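Side-chain contacts in F420-reducing hydrogenase, subunit beta (Methanothermobacter marburgensis, PDB 4OMF), which probably serves as the FAD- and iron-sulfur-carrying subunit through which a hydrogenase passes electrons from hydrogen to coenzyme F420: residues C[46-51]-C[55-60]; C[110-115]-C[120-125]; C[196-201]-C[252-257]. All coordinates share one frame; numbering follows the deposited sequence.

Contact 1 (C[46-51]-C[55-60]). With FAD (flavin-adenine dinucleotide), chain R.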
loop_
_atom_site.group_PDB
_atom_site.type_symbol
_atom_site.label_atom_id
_atom_site.label_comp_id
_atom_site.label_asym_id
_atom_site.label_seq_id
_atom_site.Cartn_x
_atom_site.Cartn_y
_atom_site.Cartn_z
ATOM N N VAL C 46 8.813 29.501 -5.631
ATOM C CA VAL C 46 8.028 28.738 -4.658
ATOM C C VAL C 46 8.285 29.362 -3.290
ATOM O O VAL C 46 9.446 29.597 -2.924
ATOM C CB VAL C 46 8.398 27.224 -4.650
ATOM C CG1 VAL C 46 7.713 26.531 -3.465
ATOM C CG2 VAL C 46 7.966 26.558 -5.967
ATOM N N VAL C 47 7.199 29.697 -2.585
ATOM C CA VAL C 47 7.253 30.336 -1.277
ATOM C C VAL C 47 6.233 29.729 -0.315
ATOM O O VAL C 47 5.324 29.022 -0.741
ATOM C CB VAL C 47 6.982 31.847 -1.367
ATOM C CG1 VAL C 47 8.119 32.560 -2.131
ATOM C CG2 VAL C 47 5.637 32.099 -2.019
ATOM N N ALA C 48 6.374 30.031 0.972
ATOM C CA ALA C 48 5.411 29.580 1.973
ATOM C C ALA C 48 4.256 30.562 2.098
ATOM O O ALA C 48 4.347 31.516 2.862
ATOM C CB ALA C 48 6.097 29.394 3.332
ATOM N N GLY C 49 3.181 30.329 1.348
ATOM C CA GLY C 49 2.060 31.253 1.309
ATOM C C GLY C 49 0.996 30.907 2.332
ATOM O O GLY C 49 1.117 29.913 3.049
ATOM N N PRO C 50 -0.059 31.733 2.411
ATOM C CA PRO C 50 -1.127 31.514 3.396
ATOM C C PRO C 50 -1.799 30.170 3.164
ATOM O O PRO C 50 -1.885 29.730 2.016
ATOM C CB PRO C 50 -2.104 32.669 3.129
ATOM C CG PRO C 50 -1.294 33.702 2.376
ATOM C CD PRO C 50 -0.307 32.913 1.567
ATOM N N GLY C 51 -2.250 29.523 4.236
ATOM C CA GLY C 51 -2.892 28.217 4.149
ATOM C C GLY C 51 -4.328 28.264 4.649
ATOM O O GLY C 51 -4.977 29.300 4.569
ATOM N N TRP C 55 -1.362 30.882 10.576
ATOM C CA TRP C 55 0.049 30.531 10.790
ATOM C C TRP C 55 0.366 29.085 10.410
ATOM O O TRP C 55 1.296 28.480 10.942
ATOM C CB TRP C 55 0.454 30.804 12.248
ATOM C CG TRP C 55 0.294 32.235 12.546
ATOM C CD1 TRP C 55 -0.747 32.831 13.207
ATOM C CD2 TRP C 55 1.137 33.287 12.087
ATOM N NE1 TRP C 55 -0.574 34.196 13.222
ATOM C CE2 TRP C 55 0.574 34.502 12.537
ATOM C CE3 TRP C 55 2.327 33.323 11.348
ATOM C CZ2 TRP C 55 1.160 35.745 12.273
ATOM C CZ3 TRP C 55 2.911 34.559 11.092
ATOM C CH2 TRP C 55 2.317 35.752 11.547
ATOM N N LYS C 56 -0.413 28.540 9.482
ATOM C CA LYS C 56 -0.163 27.195 8.970
ATOM C C LYS C 56 -0.024 27.318 7.455
ATOM O O LYS C 56 -0.994 27.126 6.724
ATOM C CB LYS C 56 -1.314 26.246 9.355
ATOM C CG LYS C 56 -0.952 24.766 9.302
ATOM C CD LYS C 56 -2.061 23.945 9.949
ATOM C CE LYS C 56 -1.666 22.487 10.109
ATOM N NZ LYS C 56 -1.752 21.749 8.809
ATOM N N PRO C 57 1.180 27.643 6.981
ATOM C CA PRO C 57 1.337 28.032 5.577
ATOM C C PRO C 57 1.239 26.847 4.626
ATOM O O PRO C 57 1.298 25.695 5.041
ATOM C CB PRO C 57 2.739 28.645 5.533
ATOM C CG PRO C 57 3.486 27.931 6.648
ATOM C CD PRO C 57 2.441 27.718 7.740
ATOM N N GLN C 58 1.074 27.149 3.346
ATOM C CA GLN C 58 1.140 26.133 2.298
ATOM C C GLN C 58 2.081 26.617 1.195
ATOM O O GLN C 58 2.018 27.787 0.776
ATOM C CB GLN C 58 -0.258 25.835 1.739
ATOM C CG GLN C 58 -1.169 25.102 2.736
ATOM C CD GLN C 58 -0.804 23.619 2.905
ATOM O OE1 GLN C 58 -0.167 23.010 2.030
ATOM N NE2 GLN C 58 -1.210 23.035 4.034
ATOM N N PRO C 59 2.954 25.727 0.719
ATOM C CA PRO C 59 3.813 26.090 -0.418
ATOM C C PRO C 59 2.966 26.479 -1.606
ATOM O O PRO C 59 1.908 25.880 -1.843
ATOM C CB PRO C 59 4.602 24.811 -0.704
ATOM C CG PRO C 59 4.528 24.026 0.587
ATOM C CD PRO C 59 3.191 24.348 1.178
ATOM N N MET C 60 3.424 27.474 -2.346
ATOM C CA MET C 60 2.674 27.949 -3.504
ATOM C C MET C 60 3.649 28.585 -4.499
ATOM O O MET C 60 4.749 29.008 -4.121
ATOM C CB MET C 60 1.592 28.943 -3.076
ATOM C CG MET C 60 2.132 30.251 -2.481
ATOM S SD MET C 60 2.503 31.508 -3.726
ATOM C CE MET C 60 0.915 31.684 -4.536
HETATM P PA FAD R . 10.640 37.988 4.231
HETATM O O1A FAD R . 9.876 38.153 5.519
HETATM O O2A FAD R . 10.691 39.041 3.164
HETATM O O5B FAD R . 10.112 36.653 3.540
HETATM C C5B FAD R . 10.167 35.472 4.354
HETATM C C4B FAD R . 10.197 34.268 3.410
HETATM O O4B FAD R . 10.312 33.072 4.183
HETATM C C3B FAD R . 8.898 34.188 2.617
HETATM O O3B FAD R . 9.146 34.008 1.214
HETATM C C2B FAD R . 8.224 32.947 3.184
HETATM O O2B FAD R . 7.492 32.253 2.161
HETATM C C1B FAD R . 9.381 32.115 3.706
HETATM N N9A FAD R . 8.927 31.253 4.811
HETATM C C8A FAD R . 8.274 31.665 5.913
HETATM N N7A FAD R . 8.018 30.621 6.735
HETATM C C5A FAD R . 8.532 29.514 6.129
HETATM C C6A FAD R . 8.589 28.069 6.444
HETATM N N6A FAD R . 8.034 27.570 7.581
HETATM N N1A FAD R . 9.216 27.276 5.561
HETATM C C2A FAD R . 9.743 27.738 4.408
HETATM N N3A FAD R . 9.719 29.042 4.042
HETATM C C4A FAD R . 9.131 29.945 4.866
HETATM N N1 FAD R . 16.498 33.093 11.341
HETATM C C2 FAD R . 17.675 33.088 12.085
HETATM O O2 FAD R . 18.394 34.107 12.080
HETATM N N3 FAD R . 17.990 31.969 12.843
HETATM C C4 FAD R . 17.182 30.850 12.829
HETATM O O4 FAD R . 17.523 29.849 13.497
HETATM C C4X FAD R . 15.768 31.091 12.654
HETATM N N5 FAD R . 14.903 29.887 12.760
HETATM C C5X FAD R . 14.037 29.715 11.587
HETATM C C6 FAD R . 13.242 28.556 11.612
HETATM C C7 FAD R . 12.224 28.388 10.666
HETATM C C7M FAD R . 11.366 27.130 10.677
HETATM C C8 FAD R . 12.015 29.397 9.728
HETATM C C8M FAD R . 10.942 29.338 8.657
HETATM C C9 FAD R . 12.799 30.571 9.707
HETATM C C9A FAD R . 13.761 30.779 10.702
HETATM N N10 FAD R . 14.622 31.906 10.630
HETATM C C10 FAD R . 15.528 32.164 11.642
HETATM C "C1'" FAD R . 14.663 32.826 9.476
HETATM C "C2'" FAD R . 13.812 34.060 9.632
HETATM O "O2'" FAD R . 12.857 33.977 10.588
HETATM C "C3'" FAD R . 13.467 34.613 8.452
HETATM O "O3'" FAD R . 12.539 33.901 7.767
HETATM C "C4'" FAD R . 14.595 35.162 7.595
HETATM O "O4'" FAD R . 15.436 36.076 8.330
HETATM C "C5'" FAD R . 14.046 35.838 6.333
HETATM O "O5'" FAD R . 13.503 37.106 6.667
HETATM P P FAD R . 13.255 38.221 5.546
HETATM O O1P FAD R . 14.539 38.331 4.752
HETATM O O2P FAD R . 12.708 39.463 6.185
HETATM O O3P FAD R . 12.150 37.510 4.585
HETATM O O HOH W 1 -0.338 29.203 -0.087
#
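Val47 and Met60 reach each other through their torsions: a chi1 of -67° sets Val47 CG2 between its own backbone N and carbonyl carbon, and a chi1 of 65° does the same for Met60 CG. The bend at chi2 then lays Met60 SD alongside the valine, while the bend at chi3 turns only the terminal methyl; the two side chains run side by side, pointing the same way, with Val47 CG2 3.6 Å from Met60 SD. Their backbones form an antiparallel hydrogen-bonded pair. Val47 N gives a nearly straight bond (167°) to Met60 O, and Met60 N returns one to Val47 O at 2.9 Å. Two residues on, Gly49 and Gln58 make the second such pair, in which the Gly49 N-H meets Gln58 O from above the carbonyl plane. Gly49 has no side chain, and Met60 CG comes to 3.9 Å from Gly49 CA on that face. A water donates to both Pro50 O and Gln58 O, bridging the strands near the turn.

The face carrying Ala48 and Pro59 looks toward the adenine of FAD. Ala48, in a non-hydrogen-bonded pair with Pro59, brings its methyl to the adenine, with Ala48 CB 3.4 Å from FAD C4A, and also meets the ring of Pro57, Ala48 CB to Pro57 CB being 4.1 Å. Because its N-H points away from the hairpin partner, it can be spent on the ligand: Ala48 N donates to the ribose hydroxyl FAD O2B at 2.8 Å, and Val47 CB lies by the same oxygen. The hairpin's strand 56-62 is outermost in the mixed sheet of this chain, while strand 44-51 continues the sheet inward to the parallel strand 97-101, with Val46 bonded to Gly98.

Contact 2 (C[110-115]-C[120-125]). With KEN (N,N-dimethylmethanamine), chain P.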
loop_
_atom_site.group_PDB
_atom_site.type_symbol
_atom_site.label_atom_id
_atom_site.label_comp_id
_atom_site.label_asym_id
_atom_site.label_seq_id
_atom_site.Cartn_x
_atom_site.Cartn_y
_atom_site.Cartn_z
ATOM N N ARG C 110 19.497 20.316 -3.555
ATOM C CA ARG C 110 20.846 20.183 -4.108
ATOM C C ARG C 110 21.117 18.709 -4.419
ATOM O O ARG C 110 21.799 18.383 -5.397
ATOM C CB ARG C 110 21.907 20.739 -3.139
ATOM C CG ARG C 110 21.854 22.250 -2.902
ATOM C CD ARG C 110 21.808 23.052 -4.195
ATOM N NE ARG C 110 22.186 24.444 -3.958
ATOM C CZ ARG C 110 22.027 25.418 -4.847
ATOM N NH1 ARG C 110 22.386 26.660 -4.549
ATOM N NH2 ARG C 110 21.479 25.156 -6.028
ATOM N N LYS C 111 20.576 17.822 -3.585
ATOM C CA LYS C 111 20.712 16.395 -3.843
ATOM C C LYS C 111 20.012 16.050 -5.149
ATOM O O LYS C 111 20.526 15.267 -5.941
ATOM C CB LYS C 111 20.130 15.543 -2.694
ATOM C CG LYS C 111 20.238 14.028 -2.952
ATOM C CD LYS C 111 19.800 13.212 -1.754
ATOM C CE LYS C 111 19.696 11.745 -2.150
ATOM N NZ LYS C 111 19.260 10.855 -0.996
ATOM N N MET C 112 18.849 16.656 -5.380
ATOM C CA MET C 112 18.119 16.401 -6.613
ATOM C C MET C 112 18.922 16.883 -7.814
ATOM O O MET C 112 18.985 16.189 -8.834
ATOM C CB MET C 112 16.736 17.083 -6.588
ATOM C CG MET C 112 16.002 17.071 -7.937
ATOM S SD MET C 112 16.342 18.529 -8.973
ATOM C CE MET C 112 15.672 19.856 -7.932
ATOM N N GLN C 113 19.577 18.044 -7.688
ATOM C CA GLN C 113 20.259 18.612 -8.857
ATOM C C GLN C 113 21.476 17.765 -9.231
ATOM O O GLN C 113 21.779 17.567 -10.407
ATOM C CB GLN C 113 20.705 20.053 -8.608
ATOM C CG GLN C 113 19.577 21.082 -8.465
ATOM C CD GLN C 113 20.125 22.488 -8.220
ATOM O OE1 GLN C 113 20.784 22.738 -7.206
ATOM N NE2 GLN C 113 19.892 23.393 -9.157
ATOM N N THR C 114 22.164 17.257 -8.215
ATOM C CA THR C 114 23.366 16.468 -8.442
ATOM C C THR C 114 23.011 15.041 -8.849
ATOM O O THR C 114 23.700 14.454 -9.699
ATOM C CB THR C 114 24.248 16.466 -7.183
ATOM O OG1 THR C 114 24.649 17.812 -6.920
ATOM C CG2 THR C 114 25.515 15.655 -7.395
ATOM N N TYR C 115 21.946 14.505 -8.247
ATOM C CA TYR C 115 21.444 13.151 -8.535
ATOM C C TYR C 115 19.949 13.101 -8.859
ATOM O O TYR C 115 19.147 12.655 -8.035
ATOM C CB TYR C 115 21.701 12.224 -7.336
ATOM C CG TYR C 115 23.166 11.926 -7.123
ATOM C CD1 TYR C 115 23.814 10.995 -7.910
ATOM C CD2 TYR C 115 23.901 12.578 -6.130
ATOM C CE1 TYR C 115 25.156 10.701 -7.712
ATOM C CE2 TYR C 115 25.246 12.302 -5.936
ATOM C CZ TYR C 115 25.864 11.364 -6.732
ATOM O OH TYR C 115 27.200 11.059 -6.567
ATOM N N ARG C 120 12.925 14.662 -13.952
ATOM C CA ARG C 120 13.156 15.040 -15.343
ATOM C C ARG C 120 13.015 16.548 -15.566
ATOM O O ARG C 120 11.999 17.095 -15.215
ATOM C CB ARG C 120 12.142 14.280 -16.226
ATOM C CG ARG C 120 12.043 14.690 -17.690
ATOM C CD ARG C 120 10.836 13.943 -18.303
ATOM N NE ARG C 120 10.446 14.516 -19.598
ATOM C CZ ARG C 120 10.689 13.969 -20.786
ATOM N NH1 ARG C 120 11.295 12.790 -20.890
ATOM N NH2 ARG C 120 10.293 14.604 -21.885
ATOM N N PHE C 121 14.036 17.188 -16.144
ATOM C CA PHE C 121 13.987 18.596 -16.574
ATOM C C PHE C 121 13.490 19.556 -15.481
ATOM O O PHE C 121 12.551 20.351 -15.691
ATOM C CB PHE C 121 13.110 18.735 -17.825
ATOM C CG PHE C 121 13.578 17.900 -19.007
ATOM C CD1 PHE C 121 14.912 17.546 -19.148
ATOM C CD2 PHE C 121 12.680 17.481 -19.972
ATOM C CE1 PHE C 121 15.346 16.785 -20.240
ATOM C CE2 PHE C 121 13.117 16.718 -21.078
ATOM C CZ PHE C 121 14.451 16.379 -21.197
ATOM N N LEU C 122 14.125 19.469 -14.318
ATOM C CA LEU C 122 13.929 20.450 -13.255
ATOM C C LEU C 122 15.254 21.057 -12.806
ATOM O O LEU C 122 15.349 22.266 -12.627
ATOM C CB LEU C 122 13.202 19.823 -12.065
ATOM C CG LEU C 122 13.239 20.688 -10.791
ATOM C CD1 LEU C 122 12.554 22.054 -11.047
ATOM C CD2 LEU C 122 12.550 19.966 -9.675
ATOM N N ALA C 123 16.288 20.223 -12.667
ATOM C CA ALA C 123 17.523 20.641 -11.988
ATOM C C ALA C 123 18.128 21.937 -12.541
ATOM O O ALA C 123 18.494 22.833 -11.782
ATOM C CB ALA C 123 18.540 19.531 -12.053
ATOM N N ASP C 124 18.204 22.060 -13.860
ATOM C CA ASP C 124 18.856 23.223 -14.439
ATOM C C ASP C 124 17.950 24.458 -14.477
ATOM O O ASP C 124 18.399 25.552 -14.811
ATOM C CB ASP C 124 19.356 22.884 -15.845
ATOM C CG ASP C 124 20.368 21.757 -15.832
ATOM O OD1 ASP C 124 21.265 21.781 -14.955
ATOM O OD2 ASP C 124 20.260 20.836 -16.673
ATOM N N LYS C 125 16.683 24.285 -14.123
ATOM C CA LYS C 125 15.749 25.413 -14.121
ATOM C C LYS C 125 15.790 26.240 -12.852
ATOM O O LYS C 125 15.241 27.340 -12.817
ATOM C CB LYS C 125 14.325 24.894 -14.367
ATOM C CG LYS C 125 14.180 24.432 -15.818
ATOM C CD LYS C 125 12.908 23.662 -16.072
ATOM C CE LYS C 125 12.918 23.040 -17.484
ATOM N NZ LYS C 125 11.655 22.266 -17.696
HETATM C CA1 KEN P . 23.246 28.045 -8.568
HETATM C CB1 KEN P . 21.947 26.093 -9.471
HETATM C CC1 KEN P . 20.901 27.533 -7.766
HETATM N NE1 KEN P . 21.866 27.505 -8.935
#
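The C-terminal end of helix 103-114 packs against the loop that returns the chain to strand 126-132, and the hydrogen bond between them comes from an amide of the helix: Gln113 NE2 donates to Ala123 O at 3.0 Å. The bond is nearly straight (170°), and the acceptor lies in the plane of the Gln113 amide. The other end of the same amide is held too, for Arg110 NH2, one helical turn back, donates to Gln113 OE1 at 2.8 Å, on a lone pair and in the guanidinium plane. With both ends engaged, the rotation of the amide is fixed.

This is a beta-alpha-beta crossover, in which the helix joins the neighbouring parallel strands 97-101 and 126-132 and its end rests on the loop that follows. Here the apolar part of the contact lies beside the amide. Met112, its CG anti to the backbone N (chi1 170°) and its chain bent further out, crosses Leu122 at about a right angle, with Met112 CE 3.6 Å from Leu122 CD2. Its sulfur meets the small side chain of Ala123, Met112 SD to Ala123 CB being 3.9 Å, and that methyl also packs on Gln113 CA. A bound N,N-dimethylmethanamine sits by the guanidinium edge of Arg110, whose NH1 forms a salt bridge with Asp204, and beside Gln113 NE2.

Contact 3 (C[196-201]-C[252-257]). With FAD (flavin-adenine dinucleotide), chain R.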
loop_
_atom_site.group_PDB
_atom_site.type_symbol
_atom_site.label_atom_id
_atom_site.label_comp_id
_atom_site.label_asym_id
_atom_site.label_seq_id
_atom_site.Cartn_x
_atom_site.Cartn_y
_atom_site.Cartn_z
ATOM N N LYS C 196 23.077 19.635 11.124
ATOM C CA LYS C 196 24.352 20.334 11.351
ATOM C C LYS C 196 24.408 21.718 10.705
ATOM O O LYS C 196 25.352 22.484 10.930
ATOM C CB LYS C 196 25.535 19.502 10.807
ATOM C CG LYS C 196 25.726 18.150 11.485
ATOM C CD LYS C 196 26.263 17.083 10.517
ATOM C CE LYS C 196 27.760 17.210 10.281
ATOM N NZ LYS C 196 28.356 15.976 9.659
ATOM N N ASP C 197 23.418 22.023 9.882
ATOM C CA ASP C 197 23.476 23.184 9.001
ATOM C C ASP C 197 22.607 24.315 9.570
ATOM O O ASP C 197 21.379 24.233 9.548
ATOM C CB ASP C 197 23.011 22.756 7.595
ATOM C CG ASP C 197 23.288 23.789 6.500
ATOM O OD1 ASP C 197 23.398 25.004 6.779
ATOM O OD2 ASP C 197 23.353 23.356 5.326
ATOM N N TYR C 198 23.259 25.365 10.070
ATOM C CA TYR C 198 22.538 26.498 10.634
ATOM C C TYR C 198 22.260 27.584 9.604
ATOM O O TYR C 198 21.148 28.088 9.512
ATOM C CB TYR C 198 23.314 27.100 11.810
ATOM C CG TYR C 198 22.593 28.264 12.461
ATOM C CD1 TYR C 198 21.292 28.124 12.921
ATOM C CD2 TYR C 198 23.208 29.494 12.616
ATOM C CE1 TYR C 198 20.630 29.176 13.522
ATOM C CE2 TYR C 198 22.542 30.555 13.218
ATOM C CZ TYR C 198 21.257 30.378 13.670
ATOM O OH TYR C 198 20.575 31.411 14.268
ATOM N N VAL C 199 23.280 27.955 8.837
ATOM C CA VAL C 199 23.153 29.121 7.978
ATOM C C VAL C 199 22.886 28.762 6.519
ATOM O O VAL C 199 23.215 29.541 5.621
ATOM C CB VAL C 199 24.410 30.021 8.056
ATOM C CG1 VAL C 199 24.451 30.783 9.388
ATOM C CG2 VAL C 199 25.687 29.212 7.863
ATOM N N ALA C 200 22.254 27.613 6.285
ATOM C CA ALA C 200 21.899 27.191 4.920
ATOM C C ALA C 200 23.137 27.241 4.019
ATOM O O ALA C 200 23.198 28.026 3.077
ATOM C CB ALA C 200 20.780 28.068 4.340
ATOM N N GLU C 201 24.118 26.408 4.338
ATOM C CA GLU C 201 25.425 26.449 3.705
ATOM C C GLU C 201 25.429 26.155 2.212
ATOM O O GLU C 201 26.395 26.488 1.538
ATOM C CB GLU C 201 26.361 25.465 4.409
ATOM C CG GLU C 201 26.596 25.831 5.877
ATOM C CD GLU C 201 27.387 24.786 6.646
ATOM O OE1 GLU C 201 28.194 24.069 6.014
ATOM O OE2 GLU C 201 27.199 24.689 7.886
ATOM N N GLY C 252 30.183 37.307 15.506
ATOM C CA GLY C 252 30.524 36.471 16.646
ATOM C C GLY C 252 29.338 35.654 17.141
ATOM O O GLY C 252 29.475 34.478 17.502
ATOM N N LEU C 253 28.163 36.272 17.159
ATOM C CA LEU C 253 26.980 35.583 17.660
ATOM C C LEU C 253 26.537 34.526 16.655
ATOM O O LEU C 253 26.153 33.430 17.036
ATOM C CB LEU C 253 25.842 36.571 17.938
ATOM C CG LEU C 253 24.493 35.971 18.340
ATOM C CD1 LEU C 253 24.611 35.113 19.609
ATOM C CD2 LEU C 253 23.418 37.051 18.504
ATOM N N LEU C 254 26.613 34.863 15.373
ATOM C CA LEU C 254 26.262 33.922 14.316
ATOM C C LEU C 254 27.168 32.693 14.395
ATOM O O LEU C 254 26.700 31.558 14.365
ATOM C CB LEU C 254 26.364 34.589 12.934
ATOM C CG LEU C 254 25.801 33.804 11.746
ATOM C CD1 LEU C 254 24.345 33.411 11.973
ATOM C CD2 LEU C 254 25.932 34.607 10.461
ATOM N N GLU C 255 28.473 32.920 14.508
ATOM C CA GLU C 255 29.412 31.809 14.586
ATOM C C GLU C 255 29.192 30.981 15.853
ATOM O O GLU C 255 29.355 29.765 15.837
ATOM C CB GLU C 255 30.847 32.323 14.527
ATOM C CG GLU C 255 31.176 32.980 13.185
ATOM C CD GLU C 255 32.497 33.746 13.196
ATOM O OE1 GLU C 255 32.920 34.217 14.274
ATOM O OE2 GLU C 255 33.105 33.884 12.116
ATOM N N LYS C 256 28.802 31.636 16.945
ATOM C CA LYS C 256 28.574 30.904 18.187
ATOM C C LYS C 256 27.422 29.923 18.002
ATOM O O LYS C 256 27.551 28.737 18.291
ATOM C CB LYS C 256 28.259 31.839 19.344
ATOM C CG LYS C 256 28.244 31.119 20.696
ATOM C CD LYS C 256 27.202 31.693 21.640
ATOM C CE LYS C 256 27.424 33.175 21.891
ATOM N NZ LYS C 256 26.267 33.780 22.621
ATOM N N LEU C 257 26.302 30.431 17.510
ATOM C CA LEU C 257 25.108 29.595 17.326
ATOM C C LEU C 257 25.341 28.466 16.306
ATOM O O LEU C 257 24.916 27.337 16.538
ATOM C CB LEU C 257 23.914 30.462 16.916
ATOM C CG LEU C 257 23.520 31.491 17.995
ATOM C CD1 LEU C 257 22.318 32.311 17.584
ATOM C CD2 LEU C 257 23.242 30.805 19.314
HETATM P PA FAD R . 10.640 37.988 4.231
HETATM O O1A FAD R . 9.876 38.153 5.519
HETATM O O2A FAD R . 10.691 39.041 3.164
HETATM O O5B FAD R . 10.112 36.653 3.540
HETATM C C5B FAD R . 10.167 35.472 4.354
HETATM C C4B FAD R . 10.197 34.268 3.410
HETATM O O4B FAD R . 10.312 33.072 4.183
HETATM C C3B FAD R . 8.898 34.188 2.617
HETATM O O3B FAD R . 9.146 34.008 1.214
HETATM C C2B FAD R . 8.224 32.947 3.184
HETATM O O2B FAD R . 7.492 32.253 2.161
HETATM C C1B FAD R . 9.381 32.115 3.706
HETATM N N9A FAD R . 8.927 31.253 4.811
HETATM C C8A FAD R . 8.274 31.665 5.913
HETATM N N7A FAD R . 8.018 30.621 6.735
HETATM C C5A FAD R . 8.532 29.514 6.129
HETATM C C6A FAD R . 8.589 28.069 6.444
HETATM N N6A FAD R . 8.034 27.570 7.581
HETATM N N1A FAD R . 9.216 27.276 5.561
HETATM C C2A FAD R . 9.743 27.738 4.408
HETATM N N3A FAD R . 9.719 29.042 4.042
HETATM C C4A FAD R . 9.131 29.945 4.866
HETATM N N1 FAD R . 16.498 33.093 11.341
HETATM C C2 FAD R . 17.675 33.088 12.085
HETATM O O2 FAD R . 18.394 34.107 12.080
HETATM N N3 FAD R . 17.990 31.969 12.843
HETATM C C4 FAD R . 17.182 30.850 12.829
HETATM O O4 FAD R . 17.523 29.849 13.497
HETATM C C4X FAD R . 15.768 31.091 12.654
HETATM N N5 FAD R . 14.903 29.887 12.760
HETATM C C5X FAD R . 14.037 29.715 11.587
HETATM C C6 FAD R . 13.242 28.556 11.612
HETATM C C7 FAD R . 12.224 28.388 10.666
HETATM C C7M FAD R . 11.366 27.130 10.677
HETATM C C8 FAD R . 12.015 29.397 9.728
HETATM C C8M FAD R . 10.942 29.338 8.657
HETATM C C9 FAD R . 12.799 30.571 9.707
HETATM C C9A FAD R . 13.761 30.779 10.702
HETATM N N10 FAD R . 14.622 31.906 10.630
HETATM C C10 FAD R . 15.528 32.164 11.642
HETATM C "C1'" FAD R . 14.663 32.826 9.476
HETATM C "C2'" FAD R . 13.812 34.060 9.632
HETATM O "O2'" FAD R . 12.857 33.977 10.588
HETATM C "C3'" FAD R . 13.467 34.613 8.452
HETATM O "O3'" FAD R . 12.539 33.901 7.767
HETATM C "C4'" FAD R . 14.595 35.162 7.595
HETATM O "O4'" FAD R . 15.436 36.076 8.330
HETATM C "C5'" FAD R . 14.046 35.838 6.333
HETATM O "O5'" FAD R . 13.503 37.106 6.667
HETATM P P FAD R . 13.255 38.221 5.546
HETATM O O1P FAD R . 14.539 38.331 4.752
HETATM O O2P FAD R . 12.708 39.463 6.185
HETATM O O3P FAD R . 12.150 37.510 4.585
#
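The pyrimidine end of the FAD isoalloxazine meets the protein at Tyr198, a residue of the loop before strand 205-208, and helix 251-275 packs against the same side chain. FAD N3 donates its hydrogen to Tyr198 OH at 3.0 Å, with an N-H...O angle of 162°. The flavin carbonyl lies beside the phenol, near the plane of the ring and at its edge, where Tyr198 CE1 is 3.2 Å from FAD O4. One tyrosine therefore meets two neighbouring polar groups of the flavin, its hydroxyl taking the N-H and its ring edge lying against the oxygen.

The helix approaches through the CE2 side of the ring. Leu254 CD1 touches the ring edge near its plane, 3.6 Å from Tyr198 CE2, and the same methyl packs on Val199 CG1 at 3.7 Å, filling the angle between the two consecutive side chains of the loop. Leu254 gets there with CG anti to its backbone N (chi1 -170°), which swings the end of the side chain nearer to the loop than its CB. One helical turn on, Leu257 presents CB to Tyr198 CE2 and CD1 to the hydroxyl, with Leu257 CD1 3.9 Å from Tyr198 OH. Residues 196-201 and 252-257 share no hydrogen bond and meet by these apolar contacts; further along the helix, Lys261 bonds Asp197 O and Lys262 pairs with Glu201.

The loop is shaped in part by Asp197 OD1, which accepts the backbone N-H of Glu201. Tyr198 is also backbone-bonded to Cys134, a residue of the iron-sulfur site. The arrangement is that of a flavin pocket in which a protein hydroxyl accepts the pyrimidine N3-H and hydrophobic side chains back the tyrosine that carries it.

How the contacts relate
Followed from the N terminus, the three contacts come in series; none nests within or crosses another. Contact 1 closes the shortest loop, the hairpin of strands 44-51 and 56-62 at one border of the mixed sheet. Contact 2 follows, closing the turn between helix 103-114 and strand 126-132. Contact 3 spans about fifty residues and ties the loop before strand 205-208 to the long C-terminal helix 251-275. Contacts 1 and 3 lie on opposite sides of the chain's centre, their centres about 25 Å apart, yet both touch FAD, one at its adenosine and the other at its flavin. Contact 2 touches neither, its nearest atoms lying about 8 Å from contact 1 and about 7 Å from contact 3.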